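Local structure of dextranase (6NZS) at residues 33-47 / 90-104. The protein catalyses the endohydrolysis of (1->6)-alpha-D-glucosidic linkages in dextran, as a glycoside hydrolase of family 49. Residues are numbered along the deposited sequence; the frame is centred on the assembly and turned at random.
Sequences RSSFYDLQVAQENQP and FEYAKDVWVDVSLRT
Asp38 and Arg103 face each other near one end of the antiparallel pair formed by strands 37-43 and 96-102, within the N-terminal Ig-like domain. The syn lone pair of Asp38 OD2 takes the bond from Arg103 NH1 at 2.6 Å, and this oxygen lies at the guanidinium edge, although carboxylate and guanidinium planes stand 78° apart. A bend at chi3 (56°) turns the guanidinium toward the carboxylate, and Arg103 CD lies 3.3 Å from Asp38 OD2. The other oxygen, Asp38 OD1, accepts from Arg33 NH2 at 2.9 Å, so one carboxylate bridges two guanidinium groups whose NH2 (Arg33) and NH1 (Arg103) come within 3.5 Å. An alanine at this position takes away the anion that both guanidinium groups share, and the two like charges would probably swing apart.

The opposite, buried face of the sheet is apolar. Val41 and Phe90, of strand 84-92, approach from opposite directions: Val41 CG2 sits over one face of the ring, 3.9 Å from its centroid, while CG1, anti to the backbone N (chi1 -168°), packs against CB of Val96. Leu39 CG meets Val98 CG1 at 3.6 Å, and the Tyr37 ring runs alongside Leu102, with its hydroxyl bonded to Asn184 O. Tyr37 also touches Met186, and Leu39 touches Ile188, both of strand 176-192.

Gln43 to Gln46 form a type I turn. There Trp97 turns the edge of its indole to Glu44 O, and a water links Trp97 NE1 to that carbonyl. A second water joins Glu44 OE1 to Lys94 NZ, whose direct separation is 4.6 Å. The chemistry thus divides by face: hydrocarbon closes the sandwich interior, while charge pairs and water-mediated bonds fasten the outer side and the turn.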
ATOM      1  N   ARG A  33      20.055   1.384  -7.553  1.00 11.42           N
ATOM      2  CA  ARG A  33      20.503   1.468  -6.172  1.00 10.10           C
ATOM      3  C   ARG A  33      20.126   2.839  -5.625  1.00 11.33           C
ATOM      4  O   ARG A  33      20.176   3.834  -6.347  1.00 12.94           O
ATOM      5  CB  ARG A  33      22.026   1.309  -6.114  1.00 10.90           C
ATOM      6  CG  ARG A  33      22.613   1.509  -4.725  1.00 11.33           C
ATOM      7  CD  ARG A  33      24.107   1.262  -4.706  1.00 12.14           C
ATOM      8  NE  ARG A  33      24.673   1.753  -3.460  1.00 12.89           N
ATOM      9  CZ  ARG A  33      25.972   1.769  -3.185  1.00 12.57           C
ATOM     10  NH1 ARG A  33      26.841   1.314  -4.081  1.00 14.41           N
ATOM     11  NH2 ARG A  33      26.394   2.263  -2.031  1.00 14.60           N
ATOM     12  N   SER A  34      19.768   2.900  -4.339  1.00 10.02           N
ATOM     13  CA  SER A  34      19.477   4.198  -3.731  1.00  9.99           C
ATOM     14  C   SER A  34      20.680   5.134  -3.795  1.00 11.59           C
ATOM     15  O   SER A  34      21.788   4.778  -3.382  1.00 11.27           O
ATOM     16  CB  SER A  34      19.067   4.032  -2.270  1.00 10.31           C
ATOM     17  OG  SER A  34      18.836   5.301  -1.656  1.00  9.32           O
ATOM     18  N   SER A  35      20.444   6.348  -4.297  1.00 11.06           N
ATOM     19  CA  SER A  35      21.459   7.392  -4.283  1.00 12.27           C
ATOM     20  C   SER A  35      21.599   8.059  -2.926  1.00 11.82           C
ATOM     21  O   SER A  35      22.550   8.820  -2.719  1.00 13.45           O
ATOM     22  CB  SER A  35      21.087   8.485  -5.282  1.00 15.27           C
ATOM     23  OG  SER A  35      21.013   7.950  -6.589  1.00 20.02           O
ATOM     24  N   PHE A  36      20.696   7.784  -1.990  1.00 10.31           N
ATOM     25  CA  PHE A  36      20.557   8.628  -0.819  1.00  9.86           C
ATOM     26  C   PHE A  36      20.865   7.953   0.502  1.00  9.79           C
ATOM     27  O   PHE A  36      21.194   8.663   1.458  1.00 10.55           O
ATOM     28  CB  PHE A  36      19.148   9.242  -0.785  1.00 12.97           C
ATOM     29  CG  PHE A  36      18.805   9.938  -2.057  1.00 10.41           C
ATOM     30  CD1 PHE A  36      19.362  11.169  -2.336  1.00 14.37           C
ATOM     31  CD2 PHE A  36      17.985   9.348  -3.003  1.00 11.51           C
ATOM     32  CE1 PHE A  36      19.093  11.821  -3.521  1.00 14.26           C
ATOM     33  CE2 PHE A  36      17.711  10.005  -4.193  1.00 11.96           C
ATOM     34  CZ  PHE A  36      18.266  11.234  -4.447  1.00 12.38           C
ATOM     35  N   TYR A  37      20.795   6.623   0.588  1.00  9.55           N
ATOM     36  CA  TYR A  37      20.989   5.912   1.849  1.00  8.44           C
ATOM     37  C   TYR A  37      21.843   4.675   1.641  1.00 11.17           C
ATOM     38  O   TYR A  37      21.737   4.004   0.611  1.00 11.50           O
ATOM     39  CB  TYR A  37      19.636   5.464   2.443  1.00  9.38           C
ATOM     40  CG  TYR A  37      18.708   6.631   2.596  1.00  8.56           C
ATOM     41  CD1 TYR A  37      18.842   7.493   3.672  1.00  9.48           C
ATOM     42  CD2 TYR A  37      17.744   6.918   1.635  1.00  8.79           C
ATOM     43  CE1 TYR A  37      18.031   8.593   3.812  1.00  8.89           C
ATOM     44  CE2 TYR A  37      16.919   8.032   1.762  1.00  8.86           C
ATOM     45  CZ  TYR A  37      17.077   8.864   2.856  1.00  8.40           C
ATOM     46  OH  TYR A  37      16.292   9.979   3.021  1.00  9.75           O
ATOM     47  N   ASP A  38      22.678   4.379   2.634  1.00 10.24           N
ATOM     48  CA  ASP A  38      23.368   3.102   2.738  1.00 10.69           C
ATOM     49  C   ASP A  38      22.974   2.447   4.051  1.00 11.04           C
ATOM     50  O   ASP A  38      22.802   3.132   5.062  1.00 13.01           O
ATOM     51  CB  ASP A  38      24.890   3.281   2.713  1.00 11.79           C
ATOM     52  CG  ASP A  38      25.403   3.702   1.352  1.00 14.49           C
ATOM     53  OD1 ASP A  38      24.979   3.102   0.349  1.00 13.33           O
ATOM     54  OD2 ASP A  38      26.244   4.631   1.289  1.00 17.76           O
ATOM     55  N   LEU A  39      22.838   1.122   4.037  1.00  9.24           N
ATOM     56  CA  LEU A  39      22.391   0.386   5.214  1.00 11.01           C
ATOM     57  C   LEU A  39      23.306  -0.804   5.487  1.00 12.16           C
ATOM     58  O   LEU A  39      23.696  -1.526   4.565  1.00 12.17           O
ATOM     59  CB  LEU A  39      20.952  -0.095   5.005  1.00 11.45           C
ATOM     60  CG  LEU A  39      20.223  -0.685   6.208  1.00 11.98           C
ATOM     61  CD1 LEU A  39      18.745  -0.317   6.163  1.00 13.28           C
ATOM     62  CD2 LEU A  39      20.361  -2.180   6.208  1.00 14.55           C
ATOM     63  N   GLN A  40      23.648  -1.004   6.765  1.00 11.75           N
ATOM     64  CA  GLN A  40      24.342  -2.199   7.231  1.00 13.24           C
ATOM     65  C   GLN A  40      23.624  -2.727   8.464  1.00 12.38           C
ATOM     66  O   GLN A  40      22.961  -1.972   9.180  1.00 12.33           O
ATOM     67  CB  GLN A  40      25.807  -1.913   7.578  1.00 16.28           C
ATOM     68  CG  GLN A  40      26.688  -1.620   6.378  1.00 20.94           C
ATOM     69  CD  GLN A  40      28.112  -1.285   6.777  1.00 25.57           C
ATOM     70  OE1 GLN A  40      28.397  -1.055   7.952  1.00 32.85           O
ATOM     71  NE2 GLN A  40      29.014  -1.262   5.800  1.00 32.81           N
ATOM     72  N   VAL A  41      23.738  -4.039   8.695  1.00 12.17           N
ATOM     73  CA  VAL A  41      23.019  -4.719   9.770  1.00 12.18           C
ATOM     74  C   VAL A  41      23.979  -5.632  10.517  1.00 12.79           C
ATOM     75  O   VAL A  41      24.748  -6.377   9.900  1.00 13.41           O
ATOM     76  CB  VAL A  41      21.840  -5.568   9.240  1.00 15.17           C
ATOM     77  CG1 VAL A  41      20.942  -6.027  10.391  1.00 12.85           C
ATOM     78  CG2 VAL A  41      21.038  -4.833   8.201  1.00 19.35           C
ATOM     79  N   ALA A  42      23.890  -5.615  11.843  1.00 11.21           N
ATOM     80  CA  ALA A  42      24.669  -6.509  12.687  1.00 13.16           C
ATOM     81  C   ALA A  42      23.758  -7.108  13.741  1.00 14.08           C
ATOM     82  O   ALA A  42      22.844  -6.448  14.232  1.00 13.37           O
ATOM     83  CB  ALA A  42      25.774  -5.738  13.403  1.00 14.91           C
ATOM     84  N   GLN A  43      24.018  -8.365  14.104  1.00 13.62           N
ATOM     85  CA  GLN A  43      23.347  -8.932  15.266  1.00 15.22           C
ATOM     86  C   GLN A  43      23.681  -8.081  16.480  1.00 16.70           C
ATOM     87  O   GLN A  43      24.807  -7.601  16.626  1.00 16.49           O
ATOM     88  CB  GLN A  43      23.822 -10.369  15.485  1.00 16.89           C
ATOM     89  CG  GLN A  43      22.899 -11.206  16.343  1.00 21.88           C
ATOM     90  CD  GLN A  43      23.241 -12.681  16.289  1.00 20.30           C
ATOM     91  OE1 GLN A  43      22.816 -13.395  15.377  1.00 21.72           O
ATOM     92  NE2 GLN A  43      24.001 -13.149  17.271  1.00 19.86           N
ATOM     93  N   GLU A  44      22.690  -7.871  17.351  1.00 16.05           N
ATOM     94  CA  GLU A  44      22.862  -6.852  18.384  1.00 17.19           C
ATOM     95  C   GLU A  44      24.014  -7.175  19.332  1.00 19.34           C
ATOM     96  O   GLU A  44      24.645  -6.257  19.871  1.00 19.09           O
ATOM     97  CB  GLU A  44      21.561  -6.614  19.150  1.00 20.69           C
ATOM     98  CG  GLU A  44      21.088  -7.810  19.931  1.00 27.46           C
ATOM     99  CD  GLU A  44      21.641  -7.887  21.338  1.00 34.19           C
ATOM    100  OE1 GLU A  44      21.305  -8.862  22.038  1.00 40.09           O
ATOM    101  OE2 GLU A  44      22.403  -6.968  21.735  1.00 37.39           O
ATOM    102  N   ASN A  45      24.307  -8.454  19.557  1.00 18.55           N
ATOM    103  CA  ASN A  45      25.428  -8.846  20.405  1.00 19.98           C
ATOM    104  C   ASN A  45      26.723  -9.056  19.630  1.00 22.01           C
ATOM    105  O   ASN A  45      27.697  -9.567  20.195  1.00 23.10           O
ATOM    106  CB  ASN A  45      25.080 -10.093  21.232  1.00 20.63           C
ATOM    107  CG  ASN A  45      24.857 -11.333  20.378  1.00 22.42           C
ATOM    108  OD1 ASN A  45      24.755 -11.261  19.153  1.00 19.03           O
ATOM    109  ND2 ASN A  45      24.767 -12.486  21.034  1.00 19.21           N
ATOM    110  N   GLN A  46      26.751  -8.685  18.351  1.00 18.73           N
ATOM    111  CA  GLN A  46      27.964  -8.707  17.531  1.00 20.35           C
ATOM    112  C   GLN A  46      28.052  -7.392  16.770  1.00 21.36           C
ATOM    113  O   GLN A  46      28.129  -7.381  15.539  1.00 18.53           O
ATOM    114  CB  GLN A  46      27.943  -9.878  16.546  1.00 19.83           C
ATOM    115  CG  GLN A  46      27.569 -11.229  17.129  1.00 24.88           C
ATOM    116  CD  GLN A  46      27.316 -12.277  16.055  1.00 28.96           C
ATOM    117  OE1 GLN A  46      27.170 -11.954  14.872  1.00 30.81           O
ATOM    118  NE2 GLN A  46      27.270 -13.541  16.463  1.00 27.51           N
ATOM    119  N   PRO A  47      28.042  -6.254  17.474  1.00 20.93           N
ATOM    120  CA  PRO A  47      27.906  -4.967  16.768  1.00 22.24           C
ATOM    121  C   PRO A  47      29.074  -4.644  15.856  1.00 25.11           C
ATOM    122  O   PRO A  47      28.940  -3.763  14.993  1.00 23.55           O
ATOM    123  CB  PRO A  47      27.778  -3.935  17.900  1.00 24.99           C
ATOM    124  CG  PRO A  47      27.833  -4.717  19.198  1.00 28.34           C
ATOM    125  CD  PRO A  47      28.396  -6.068  18.890  1.00 27.10           C
ATOM    126  N   PHE A  90      15.973  -7.252   4.539  1.00  8.90           N
ATOM    127  CA  PHE A  90      16.886  -8.285   4.999  1.00  9.92           C
ATOM    128  C   PHE A  90      16.075  -9.264   5.826  1.00 10.53           C
ATOM    129  O   PHE A  90      14.960  -8.958   6.251  1.00  9.89           O
ATOM    130  CB  PHE A  90      18.085  -7.714   5.781  1.00 10.32           C
ATOM    131  CG  PHE A  90      17.705  -6.911   7.007  1.00 10.06           C
ATOM    132  CD1 PHE A  90      17.480  -7.540   8.228  1.00 10.93           C
ATOM    133  CD2 PHE A  90      17.605  -5.528   6.942  1.00 10.96           C
ATOM    134  CE1 PHE A  90      17.140  -6.801   9.358  1.00 11.31           C
ATOM    135  CE2 PHE A  90      17.273  -4.786   8.063  1.00 10.46           C
ATOM    136  CZ  PHE A  90      17.039  -5.415   9.273  1.00 10.35           C
ATOM    137  N   GLU A  91      16.629 -10.457   6.027  1.00 10.24           N
ATOM    138  CA  GLU A  91      16.039 -11.438   6.928  1.00  9.77           C
ATOM    139  C   GLU A  91      16.790 -11.435   8.246  1.00 10.61           C
ATOM    140  O   GLU A  91      18.023 -11.342   8.269  1.00 11.10           O
ATOM    141  CB  GLU A  91      16.107 -12.851   6.350  1.00 10.63           C
ATOM    142  CG  GLU A  91      15.377 -13.030   5.044  1.00 12.94           C
ATOM    143  CD  GLU A  91      15.352 -14.488   4.623  1.00 16.81           C
ATOM    144  OE1 GLU A  91      16.148 -14.863   3.743  1.00 22.02           O
ATOM    145  OE2 GLU A  91      14.551 -15.256   5.195  1.00 18.15           O
ATOM    146  N   TYR A  92      16.048 -11.560   9.345  1.00 10.37           N
ATOM    147  CA  TYR A  92      16.686 -11.612  10.652  1.00  9.69           C
ATOM    148  C   TYR A  92      15.903 -12.546  11.567  1.00  9.36           C
ATOM    149  O   TYR A  92      14.704 -12.775  11.378  1.00 10.12           O
ATOM    150  CB  TYR A  92      16.919 -10.215  11.259  1.00  9.23           C
ATOM    151  CG  TYR A  92      15.701  -9.558  11.880  1.00  8.75           C
ATOM    152  CD1 TYR A  92      14.468  -9.559  11.235  1.00  9.04           C
ATOM    153  CD2 TYR A  92      15.795  -8.896  13.097  1.00 10.00           C
ATOM    154  CE1 TYR A  92      13.351  -8.949  11.805  1.00  9.82           C
ATOM    155  CE2 TYR A  92      14.682  -8.274  13.672  1.00  9.96           C
ATOM    156  CZ  TYR A  92      13.465  -8.308  13.018  1.00  9.44           C
ATOM    157  OH  TYR A  92      12.366  -7.723  13.591  1.00 10.16           O
ATOM    158  N   ALA A  93      16.610 -13.122  12.546  1.00 10.66           N
ATOM    159  CA  ALA A  93      15.974 -13.987  13.529  1.00  9.96           C
ATOM    160  C   ALA A  93      16.256 -13.558  14.961  1.00 10.72           C
ATOM    161  O   ALA A  93      15.762 -14.205  15.892  1.00 11.10           O
ATOM    162  CB  ALA A  93      16.387 -15.454  13.307  1.00 10.95           C
ATOM    163  N   LYS A  94      17.014 -12.488  15.161  1.00 10.44           N
ATOM    164  CA  LYS A  94      17.457 -12.051  16.475  1.00 11.31           C
ATOM    165  C   LYS A  94      17.647 -10.547  16.382  1.00 11.94           C
ATOM    166  O   LYS A  94      17.907 -10.025  15.294  1.00 12.73           O
ATOM    167  CB  LYS A  94      18.781 -12.757  16.811  1.00 13.90           C
ATOM    168  CG  LYS A  94      19.387 -12.492  18.176  1.00 16.52           C
ATOM    169  CD  LYS A  94      20.505 -13.524  18.446  1.00 13.16           C
ATOM    170  CE  LYS A  94      21.342 -13.169  19.664  1.00 15.08           C
ATOM    171  NZ  LYS A  94      20.585 -13.218  20.935  1.00 17.08           N
ATOM    172  N   ASP A  95      17.499  -9.857  17.517  1.00 10.66           N
ATOM    173  CA  ASP A  95      17.623  -8.397  17.547  1.00 11.30           C
ATOM    174  C   ASP A  95      18.870  -7.953  16.796  1.00 11.99           C
ATOM    175  O   ASP A  95      19.937  -8.567  16.913  1.00 13.94           O
ATOM    176  CB  ASP A  95      17.765  -7.909  18.994  1.00 10.78           C
ATOM    177  CG  ASP A  95      16.500  -8.066  19.817  1.00 15.48           C
ATOM    178  OD1 ASP A  95      15.565  -8.766  19.400  1.00 13.61           O
ATOM    179  OD2 ASP A  95      16.460  -7.483  20.923  1.00 19.17           O
ATOM    180  N   VAL A  96      18.742  -6.857  16.038  1.00  9.97           N
ATOM    181  CA  VAL A  96      19.841  -6.330  15.236  1.00 10.76           C
ATOM    182  C   VAL A  96      20.028  -4.847  15.512  1.00 11.21           C
ATOM    183  O   VAL A  96      19.110  -4.141  15.935  1.00 11.02           O
ATOM    184  CB  VAL A  96      19.649  -6.541  13.719  1.00 10.88           C
ATOM    185  CG1 VAL A  96      19.717  -8.024  13.354  1.00 11.93           C
ATOM    186  CG2 VAL A  96      18.340  -5.903  13.254  1.00 10.11           C
ATOM    187  N   TRP A  97      21.244  -4.381  15.251  1.00 10.56           N
ATOM    188  CA  TRP A  97      21.525  -2.957  15.102  1.00  9.50           C
ATOM    189  C   TRP A  97      21.648  -2.654  13.615  1.00 10.21           C
ATOM    190  O   TRP A  97      22.426  -3.303  12.909  1.00 11.54           O
ATOM    191  CB  TRP A  97      22.856  -2.597  15.768  1.00 12.86           C
ATOM    192  CG  TRP A  97      22.807  -2.360  17.259  1.00 14.17           C
ATOM    193  CD1 TRP A  97      23.375  -3.136  18.227  1.00 19.48           C
ATOM    194  CD2 TRP A  97      22.188  -1.255  17.942  1.00 14.61           C
ATOM    195  NE1 TRP A  97      23.140  -2.592  19.470  1.00 18.52           N
ATOM    196  CE2 TRP A  97      22.415  -1.437  19.322  1.00 19.29           C
ATOM    197  CE3 TRP A  97      21.463  -0.134  17.522  1.00 15.51           C
ATOM    198  CZ2 TRP A  97      21.941  -0.540  20.285  1.00 18.72           C
ATOM    199  CZ3 TRP A  97      20.999   0.761  18.482  1.00 17.63           C
ATOM    200  CH2 TRP A  97      21.239   0.549  19.845  1.00 19.39           C
ATOM    201  N   VAL A  98      20.875  -1.682  13.136  1.00 11.19           N
ATOM    202  CA  VAL A  98      20.898  -1.271  11.733  1.00 11.85           C
ATOM    203  C   VAL A  98      21.530   0.110  11.656  1.00 11.82           C
ATOM    204  O   VAL A  98      21.033   1.050  12.282  1.00 12.17           O
ATOM    205  CB  VAL A  98      19.483  -1.247  11.140  1.00 11.61           C
ATOM    206  CG1 VAL A  98      19.544  -0.839   9.695  1.00 13.48           C
ATOM    207  CG2 VAL A  98      18.832  -2.618  11.277  1.00 14.87           C
ATOM    208  N   ASP A  99      22.624   0.236  10.899  1.00 10.78           N
ATOM    209  CA  ASP A  99      23.238   1.538  10.636  1.00 11.39           C
ATOM    210  C   ASP A  99      22.641   2.093   9.351  1.00 11.69           C
ATOM    211  O   ASP A  99      22.666   1.419   8.315  1.00 12.40           O
ATOM    212  CB  ASP A  99      24.751   1.402  10.429  1.00 12.78           C
ATOM    213  CG  ASP A  99      25.471   0.893  11.656  1.00 18.60           C
ATOM    214  OD1 ASP A  99      25.320   1.502  12.728  1.00 23.48           O
ATOM    215  OD2 ASP A  99      26.197  -0.113  11.536  1.00 22.47           O
ATOM    216  N   VAL A 100      22.122   3.316   9.411  1.00 10.35           N
ATOM    217  CA  VAL A 100      21.607   3.995   8.224  1.00 10.70           C
ATOM    218  C   VAL A 100      22.413   5.266   8.041  1.00 11.02           C
ATOM    219  O   VAL A 100      22.487   6.096   8.956  1.00 10.47           O
ATOM    220  CB  VAL A 100      20.109   4.321   8.321  1.00 10.60           C
ATOM    221  CG1 VAL A 100      19.619   4.826   6.967  1.00 12.47           C
ATOM    222  CG2 VAL A 100      19.322   3.094   8.741  1.00 12.02           C
ATOM    223  N   SER A 101      23.015   5.418   6.864  1.00 10.27           N
ATOM    224  CA  SER A 101      23.856   6.561   6.542  1.00 11.73           C
ATOM    225  C   SER A 101      23.226   7.348   5.403  1.00 11.22           C
ATOM    226  O   SER A 101      22.781   6.766   4.404  1.00 11.26           O
ATOM    227  CB  SER A 101      25.251   6.100   6.124  1.00 13.53           C
ATOM    228  OG  SER A 101      25.907   5.467   7.207  1.00 15.95           O
ATOM    229  N   LEU A 102      23.194   8.667   5.559  1.00 11.76           N
ATOM    230  CA  LEU A 102      22.717   9.570   4.523  1.00 11.75           C
ATOM    231  C   LEU A 102      23.894   9.904   3.612  1.00 14.60           C
ATOM    232  O   LEU A 102      24.966  10.290   4.094  1.00 16.66           O
ATOM    233  CB  LEU A 102      22.170  10.831   5.193  1.00 13.88           C
ATOM    234  CG  LEU A 102      21.518  11.916   4.338  1.00 13.38           C
ATOM    235  CD1 LEU A 102      20.365  11.366   3.498  1.00 14.79           C
ATOM    236  CD2 LEU A 102      21.034  13.056   5.224  1.00 15.03           C
ATOM    237  N   ARG A 103      23.697   9.747   2.299  1.00 13.26           N
ATOM    238  CA  ARG A 103      24.764   9.840   1.303  1.00 14.25           C
ATOM    239  C   ARG A 103      24.914  11.227   0.694  1.00 15.08           C
ATOM    240  O   ARG A 103      25.829  11.434  -0.111  1.00 18.62           O
ATOM    241  CB  ARG A 103      24.500   8.860   0.150  1.00 13.71           C
ATOM    242  CG  ARG A 103      24.637   7.392   0.504  1.00 14.79           C
ATOM    243  CD  ARG A 103      24.453   6.492  -0.724  1.00 15.83           C
ATOM    244  NE  ARG A 103      25.359   6.813  -1.835  1.00 19.00           N
ATOM    245  CZ  ARG A 103      26.594   6.332  -1.968  1.00 17.99           C
ATOM    246  NH1 ARG A 103      27.100   5.512  -1.058  1.00 22.09           N
ATOM    247  NH2 ARG A 103      27.337   6.682  -3.010  1.00 20.71           N
ATOM    248  N   THR A 104      24.039  12.171   1.032  1.00 13.05           N
ATOM    249  CA  THR A 104      23.915  13.419   0.280  1.00 13.67           C
ATOM    250  C   THR A 104      24.962  14.463   0.642  1.00 16.69           C
ATOM    251  O   THR A 104      25.082  15.461  -0.077  1.00 18.06           O
ATOM    252  CB  THR A 104      22.554  14.036   0.575  1.00 14.37           C
ATOM    253  OG1 THR A 104      22.457  14.239   1.989  1.00 15.05           O
ATOM    254  CG2 THR A 104      21.424  13.119   0.111  1.00 16.26           C
TER
HETATM  255  O   HOH W   1      25.297   8.759  -4.209  1.00 28.26           O
HETATM  256  O   HOH W   2      25.270   2.776   7.121  1.00 20.57           O
HETATM  257  O   HOH W   3      22.106 -11.483  22.421  1.00 25.56           O
HETATM  258  O   HOH W   4      25.120  -3.993  21.400  1.00 30.81           O